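Local coordinates for probable aminotransferase (Pseudomonas aeruginosa, PDB 5YKR), which probably works as a pyridoxal-phosphate-dependent aminotransferase of class III, carrying its cofactor covalently on a lysine side chain, at residues 156-162 / 219-225; 279-283 / 297-303. All blocks are in the same frame, centred on the assembly; numbering follows the deposited sequence.

Contact 1. Residues 156-162 / 219-225; sequences RDKVVVF and DVAAVLT
Lys158 and Asp219 form a salt bridge at the start of two parallel strands, NZ standing 3.1 Å from OD2 and reaching it from above the carboxylate plane, 44° out of it. The aspartate carboxylate is shared, because OD2 also pairs with Arg201 on the neighbouring strand 200-203; two cations thus gather round one acid. Asp219 has CG between its own N and carbonyl carbon (chi1 58°), a turn that swings the carboxylate across the aliphatic part of Lys158, OD2 meeting CD and CE. The guanidinium of Arg156 meets the other segment with its edge: NH1 gives a nearly straight 2.8 Å bond to Val220 O, which lies close to the guanidinium plane, and NH1 also bonds Asp253 O. Backbone bonds follow, Lys158 N to Asp219 O (2.9 Å) and Ala221 N to Lys158 O (2.8 Å), then Val160 N to Ala222 O and Leu224 N to Val160 O (both 2.9 Å). From the bridge Lys158-Val220 to the bridge Val160-Val223 one strand advances three residues and the other two, a beta bulge, with Ala221 in helical backbone angles and the buried Ala222 N left without a partner. Farther on, a water takes over from direct pairing, accepting from Phe162 N and donating to Leu224 O (2.7 Å). On one face Val160 CG2 packs on Val220 CG1 at 3.8 Å and its CB on Val223 CG2, all under helix 208-215; Ala222, Val159 and Leu224 meet helix 139-154 on the other. Phe162 lays CD2 and CE2 obliquely against Thr225, with CE2 3.8 Å from Val223 CG1. Helix 208-215 returns the chain from strand 200-203 to 220-225, past 158-162, a beta-alpha-beta crossover in the largely parallel central sheet of fold-type I pyridoxal-phosphate enzymes.

Contact 2. Residues 279-283 / 297-303; sequences PDFFV and WGCSQAQ
Phe281 and Cys299 face each other in an antiparallel hairpin pairing, where strand 281-284 meets strand 295-299 near one side of the central sheet. They form a non-hydrogen-bonded pair, as do Val283 and Trp297, while Phe282 and Gly298 between them form the hydrogen-bonded one: Phe282 N gives to Gly298 O at 2.9 Å, and Gly298 N gives to Phe282 O at 2.8 Å. Ser300 N adds a third bond, 3.0 Å to Asp280 O, just past the end of the strands. Phe281, Cys299, Val283 and Trp297 put their side chains on one face, where helix 139-154 packs on Phe281, Val283 and Trp297. There the six-membered end of the Trp297 indole comes up to the Phe281 ring at its edge, CZ3 lying 3.9 Å from CE2. Cys299 CB presses on Phe281 CD2 at 3.5 Å, and its sulfur, turned to lie between the backbone N and carbonyl carbon (chi1 69°), makes an oblique sulfur-aromatic contact. Leu42 of the second subunit packs on both Trp297 and Cys299. The connection between the strands of this hairpin contains Lys286, the residue modified by pyridoxal phosphate, a placement familiar from fold-type I enzymes. Phe282 projects to the other face and stacks on Phe128. Where strand 295-299 ends, Ser300 is the N-cap of helix 301-310: OG accepts from Gln303 N at 3.1 Å. The Gln303 side chain, bent at chi2 (-54°), runs at about a right angle to that of Phe281, with the amide and ring planes 56° apart and CG standing 3.7 Å from CE1. A water gathers the polar ends, donating to Asp280 OD1 (2.6 Å), accepting from Gln303 NE2 and bonding Ser300 OG, while Asp280 OD2 is held by Leu256 N and a salt bridge to Arg246.

In the fold
Contacts 1 and 2 join strand pairs of one mixed sheet, with strand 255-259 between them; their centres lie 15 Å apart and their nearest atoms about 6 Å, without touching. Both are largely buried, and helix 139-154 covers part of each. The pairing differs: contact 1 is parallel and bulged, its segments 57 residues apart, whereas contact 2 is a regular antiparallel hairpin. Charge sits at the N-terminal ends in contact 1, where Lys158, Arg156 and Asp219 are partly exposed, with aliphatic packing beyond. Contact 2 is more aromatic, and its polar side chains gather at one end, with Asp280 before one strand and Ser300 and Gln303 after the other. Both touch the second subunit, contact 1 through Asp157 and contact 2 through Trp297 and Cys299.

Contact 1. Residues 156-162 / 219-225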
loop_
_atom_site.group_PDB
_atom_site.type_symbol
_atom_site.label_atom_id
_atom_site.label_comp_id
_atom_site.label_asym_id
_atom_site.label_seq_id
_atom_site.Cartn_x
_atom_site.Cartn_y
_atom_site.Cartn_z
ATOM N N ARG A 156 -8.152 20.293 -13.599
ATOM C CA ARG A 156 -6.840 20.919 -13.558
ATOM C C ARG A 156 -5.786 19.841 -13.235
ATOM O O ARG A 156 -6.083 18.872 -12.538
ATOM C CB ARG A 156 -6.830 21.960 -12.469
ATOM C CG ARG A 156 -7.791 23.119 -12.762
ATOM C CD ARG A 156 -7.836 23.990 -11.516
ATOM N NE ARG A 156 -9.151 24.414 -11.217
ATOM C CZ ARG A 156 -9.575 24.811 -10.016
ATOM N NH1 ARG A 156 -8.785 24.821 -8.945
ATOM N NH2 ARG A 156 -10.842 25.171 -9.879
ATOM N N ASP A 157 -4.550 20.034 -13.734
ATOM C CA ASP A 157 -3.523 18.996 -13.624
ATOM C C ASP A 157 -2.422 19.185 -12.594
ATOM O O ASP A 157 -1.743 18.242 -12.298
ATOM C CB ASP A 157 -2.813 18.803 -14.984
ATOM C CG ASP A 157 -3.656 18.030 -15.993
ATOM O OD1 ASP A 157 -4.563 17.249 -15.617
ATOM O OD2 ASP A 157 -3.401 18.257 -17.186
ATOM N N LYS A 158 -2.247 20.374 -12.051
ATOM C CA LYS A 158 -1.117 20.622 -11.164
ATOM C C LYS A 158 -1.468 20.480 -9.693
ATOM O O LYS A 158 -2.577 20.768 -9.296
ATOM C CB LYS A 158 -0.422 21.965 -11.446
ATOM C CG LYS A 158 -0.057 21.965 -12.911
ATOM C CD LYS A 158 1.063 22.806 -13.274
ATOM C CE LYS A 158 1.271 22.642 -14.760
ATOM N NZ LYS A 158 1.692 23.912 -15.086
ATOM N N VAL A 159 -0.504 20.016 -8.921
ATOM C CA VAL A 159 -0.603 19.985 -7.469
ATOM C C VAL A 159 0.468 20.940 -6.947
ATOM O O VAL A 159 1.606 20.921 -7.437
ATOM C CB VAL A 159 -0.395 18.560 -6.881
ATOM C CG1 VAL A 159 0.973 17.954 -7.163
ATOM C CG2 VAL A 159 -0.507 18.545 -5.390
ATOM N N VAL A 160 0.130 21.708 -5.917
ATOM C CA VAL A 160 1.118 22.467 -5.159
ATOM C C VAL A 160 1.575 21.613 -3.988
ATOM O O VAL A 160 0.759 21.126 -3.181
ATOM C CB VAL A 160 0.545 23.821 -4.643
ATOM C CG1 VAL A 160 1.454 24.427 -3.562
ATOM C CG2 VAL A 160 0.396 24.805 -5.839
ATOM N N VAL A 161 2.897 21.504 -3.872
ATOM C CA VAL A 161 3.546 20.969 -2.702
ATOM C C VAL A 161 4.584 22.007 -2.210
ATOM O O VAL A 161 4.914 22.973 -2.914
ATOM C CB VAL A 161 4.169 19.600 -2.892
ATOM C CG1 VAL A 161 3.113 18.574 -3.283
ATOM C CG2 VAL A 161 5.287 19.646 -3.930
ATOM N N PHE A 162 5.085 21.786 -0.994
ATOM C CA PHE A 162 6.065 22.680 -0.375
ATOM C C PHE A 162 7.466 22.094 -0.407
ATOM O O PHE A 162 7.672 20.878 -0.318
ATOM C CB PHE A 162 5.611 23.051 1.050
ATOM C CG PHE A 162 4.315 23.832 1.053
ATOM C CD1 PHE A 162 4.301 25.151 0.680
ATOM C CD2 PHE A 162 3.125 23.249 1.335
ATOM C CE1 PHE A 162 3.134 25.882 0.628
ATOM C CE2 PHE A 162 1.949 23.959 1.262
ATOM C CZ PHE A 162 1.945 25.278 0.909
ATOM N N ASP A 219 -4.450 26.502 -12.824
ATOM C CA ASP A 219 -4.221 25.118 -13.220
ATOM C C ASP A 219 -3.902 24.202 -12.040
ATOM O O ASP A 219 -3.420 23.071 -12.269
ATOM C CB ASP A 219 -3.096 24.980 -14.262
ATOM C CG ASP A 219 -1.775 25.535 -13.811
ATOM O OD1 ASP A 219 -1.604 25.955 -12.659
ATOM O OD2 ASP A 219 -0.865 25.554 -14.669
ATOM N N VAL A 220 -4.213 24.650 -10.817
ATOM C CA VAL A 220 -3.878 23.883 -9.606
ATOM C C VAL A 220 -5.156 23.171 -9.098
ATOM O O VAL A 220 -6.136 23.803 -8.733
ATOM C CB VAL A 220 -3.292 24.770 -8.524
ATOM C CG1 VAL A 220 -3.045 23.946 -7.266
ATOM C CG2 VAL A 220 -1.970 25.392 -9.029
ATOM N N ALA A 221 -5.103 21.850 -9.073
ATOM C CA ALA A 221 -6.185 21.030 -8.559
ATOM C C ALA A 221 -6.210 21.029 -7.021
ATOM O O ALA A 221 -7.305 20.976 -6.405
ATOM C CB ALA A 221 -6.053 19.621 -9.066
ATOM N N ALA A 222 -5.051 21.025 -6.398
ATOM C CA ALA A 222 -4.956 20.878 -4.942
ATOM C C ALA A 222 -3.637 21.445 -4.409
ATOM O O ALA A 222 -2.628 21.428 -5.129
ATOM C CB ALA A 222 -5.081 19.425 -4.548
ATOM N N VAL A 223 -3.685 21.813 -3.122
ATOM C CA VAL A 223 -2.509 22.032 -2.311
ATOM C C VAL A 223 -2.433 20.844 -1.355
ATOM O O VAL A 223 -3.400 20.584 -0.625
ATOM C CB VAL A 223 -2.567 23.348 -1.497
ATOM C CG1 VAL A 223 -1.398 23.444 -0.546
ATOM C CG2 VAL A 223 -2.613 24.556 -2.419
ATOM N N LEU A 224 -1.303 20.166 -1.324
ATOM C CA LEU A 224 -1.052 19.029 -0.425
ATOM C C LEU A 224 0.004 19.472 0.589
ATOM O O LEU A 224 1.120 19.913 0.179
ATOM C CB LEU A 224 -0.530 17.798 -1.187
ATOM C CG LEU A 224 -0.063 16.584 -0.386
ATOM C CD1 LEU A 224 -1.168 16.046 0.534
ATOM C CD2 LEU A 224 0.397 15.507 -1.302
ATOM N N THR A 225 -0.295 19.363 1.885
ATOM C CA THR A 225 0.662 19.812 2.904
ATOM C C THR A 225 0.416 19.150 4.254
ATOM O O THR A 225 -0.740 18.885 4.622
ATOM C CB THR A 225 0.630 21.336 3.076
ATOM O OG1 THR A 225 1.723 21.780 3.916
ATOM C CG2 THR A 225 -0.708 21.850 3.616
HETATM O O HOH W 1 3.740 19.703 0.705
#

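Contact 2. Residues 279-283 / 297-303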
loop_
_atom_site.group_PDB
_atom_site.type_symbol
_atom_site.label_atom_id
_atom_site.label_comp_id
_atom_site.label_asym_id
_atom_site.label_seq_id
_atom_site.Cartn_x
_atom_site.Cartn_y
_atom_site.Cartn_z
ATOM N N PRO A 279 -9.903 21.677 6.705
ATOM C CA PRO A 279 -9.402 20.949 5.506
ATOM C C PRO A 279 -10.541 20.626 4.545
ATOM O O PRO A 279 -11.642 20.354 4.987
ATOM C CB PRO A 279 -8.823 19.652 6.074
ATOM C CG PRO A 279 -9.348 19.582 7.435
ATOM C CD PRO A 279 -9.810 20.886 7.937
ATOM N N ASP A 280 -10.240 20.587 3.276
ATOM C CA ASP A 280 -11.141 19.923 2.296
ATOM C C ASP A 280 -11.011 18.409 2.307
ATOM O O ASP A 280 -11.975 17.708 2.106
ATOM C CB ASP A 280 -10.950 20.493 0.892
ATOM C CG ASP A 280 -11.212 21.966 0.845
ATOM O OD1 ASP A 280 -12.262 22.424 1.405
ATOM O OD2 ASP A 280 -10.368 22.700 0.242
ATOM N N PHE A 281 -9.770 17.961 2.446
ATOM C CA PHE A 281 -9.408 16.558 2.562
ATOM C C PHE A 281 -8.444 16.412 3.740
ATOM O O PHE A 281 -7.627 17.293 3.981
ATOM C CB PHE A 281 -8.707 16.028 1.304
ATOM C CG PHE A 281 -9.559 16.012 0.082
ATOM C CD1 PHE A 281 -9.657 17.132 -0.701
ATOM C CD2 PHE A 281 -10.216 14.864 -0.315
ATOM C CE1 PHE A 281 -10.425 17.130 -1.847
ATOM C CE2 PHE A 281 -10.992 14.842 -1.497
ATOM C CZ PHE A 281 -11.092 15.996 -2.242
ATOM N N PHE A 282 -8.534 15.267 4.409
ATOM C CA PHE A 282 -7.709 14.952 5.584
ATOM C C PHE A 282 -7.149 13.556 5.365
ATOM O O PHE A 282 -7.910 12.631 5.046
ATOM C CB PHE A 282 -8.645 14.963 6.811
ATOM C CG PHE A 282 -7.991 14.668 8.114
ATOM C CD1 PHE A 282 -7.783 13.337 8.545
ATOM C CD2 PHE A 282 -7.606 15.721 8.952
ATOM C CE1 PHE A 282 -7.177 13.105 9.756
ATOM C CE2 PHE A 282 -7.022 15.450 10.167
ATOM C CZ PHE A 282 -6.811 14.156 10.574
ATOM N N VAL A 283 -5.843 13.398 5.504
ATOM C CA VAL A 283 -5.174 12.112 5.321
ATOM C C VAL A 283 -4.430 11.694 6.591
ATOM O O VAL A 283 -3.733 12.524 7.219
ATOM C CB VAL A 283 -4.155 12.228 4.145
ATOM C CG1 VAL A 283 -3.225 11.003 4.053
ATOM C CG2 VAL A 283 -4.906 12.488 2.845
ATOM N N TRP A 297 -8.622 8.458 4.516
ATOM C CA TRP A 297 -8.770 9.795 4.048
ATOM C C TRP A 297 -10.209 10.195 4.102
ATOM O O TRP A 297 -11.088 9.374 3.876
ATOM C CB TRP A 297 -8.134 10.034 2.702
ATOM C CG TRP A 297 -8.672 9.349 1.562
ATOM C CD1 TRP A 297 -8.251 8.173 1.045
ATOM C CD2 TRP A 297 -9.718 9.836 0.721
ATOM N NE1 TRP A 297 -8.978 7.876 -0.094
ATOM C CE2 TRP A 297 -9.893 8.884 -0.317
ATOM C CE3 TRP A 297 -10.542 10.980 0.741
ATOM C CZ2 TRP A 297 -10.857 9.027 -1.317
ATOM C CZ3 TRP A 297 -11.483 11.125 -0.266
ATOM C CH2 TRP A 297 -11.607 10.192 -1.278
ATOM N N GLY A 298 -10.416 11.463 4.367
ATOM C CA GLY A 298 -11.755 12.042 4.478
ATOM C C GLY A 298 -11.909 13.308 3.683
ATOM O O GLY A 298 -10.910 13.928 3.331
ATOM N N CYS A 299 -13.169 13.639 3.352
ATOM C CA CYS A 299 -13.433 14.875 2.628
ATOM C C CYS A 299 -14.716 15.503 3.059
ATOM O O CYS A 299 -15.614 14.855 3.638
ATOM C CB CYS A 299 -13.429 14.636 1.136
ATOM S SG CYS A 299 -14.794 13.645 0.470
ATOM N N SER A 300 -14.794 16.792 2.773
ATOM C CA SER A 300 -16.025 17.565 3.072
ATOM C C SER A 300 -17.183 17.115 2.185
ATOM O O SER A 300 -16.987 16.498 1.127
ATOM C CB SER A 300 -15.788 19.045 2.855
ATOM O OG SER A 300 -15.667 19.315 1.457
ATOM N N GLN A 301 -18.402 17.433 2.598
ATOM C CA GLN A 301 -19.552 17.167 1.741
ATOM C C GLN A 301 -19.427 17.903 0.400
ATOM O O GLN A 301 -19.817 17.349 -0.627
ATOM C CB GLN A 301 -20.865 17.551 2.433
ATOM C CG GLN A 301 -22.094 17.310 1.537
ATOM C CD GLN A 301 -23.405 17.391 2.217
ATOM O OE1 GLN A 301 -23.609 16.856 3.265
ATOM N NE2 GLN A 301 -24.346 17.948 1.506
ATOM N N ALA A 302 -18.932 19.144 0.388
ATOM C CA ALA A 302 -18.790 19.872 -0.855
ATOM C C ALA A 302 -17.865 19.160 -1.829
ATOM O O ALA A 302 -18.169 19.048 -3.038
ATOM C CB ALA A 302 -18.306 21.302 -0.576
ATOM N N GLN A 303 -16.777 18.591 -1.314
ATOM C CA GLN A 303 -15.877 17.839 -2.193
ATOM C C GLN A 303 -16.547 16.539 -2.661
ATOM O O GLN A 303 -16.410 16.140 -3.828
ATOM C CB GLN A 303 -14.536 17.541 -1.509
ATOM C CG GLN A 303 -13.690 18.736 -1.143
ATOM C CD GLN A 303 -13.422 19.669 -2.291
ATOM O OE1 GLN A 303 -12.995 19.234 -3.369
ATOM N NE2 GLN A 303 -13.608 20.970 -2.049
HETATM O O HOH W 2 -14.758 21.729 0.873
#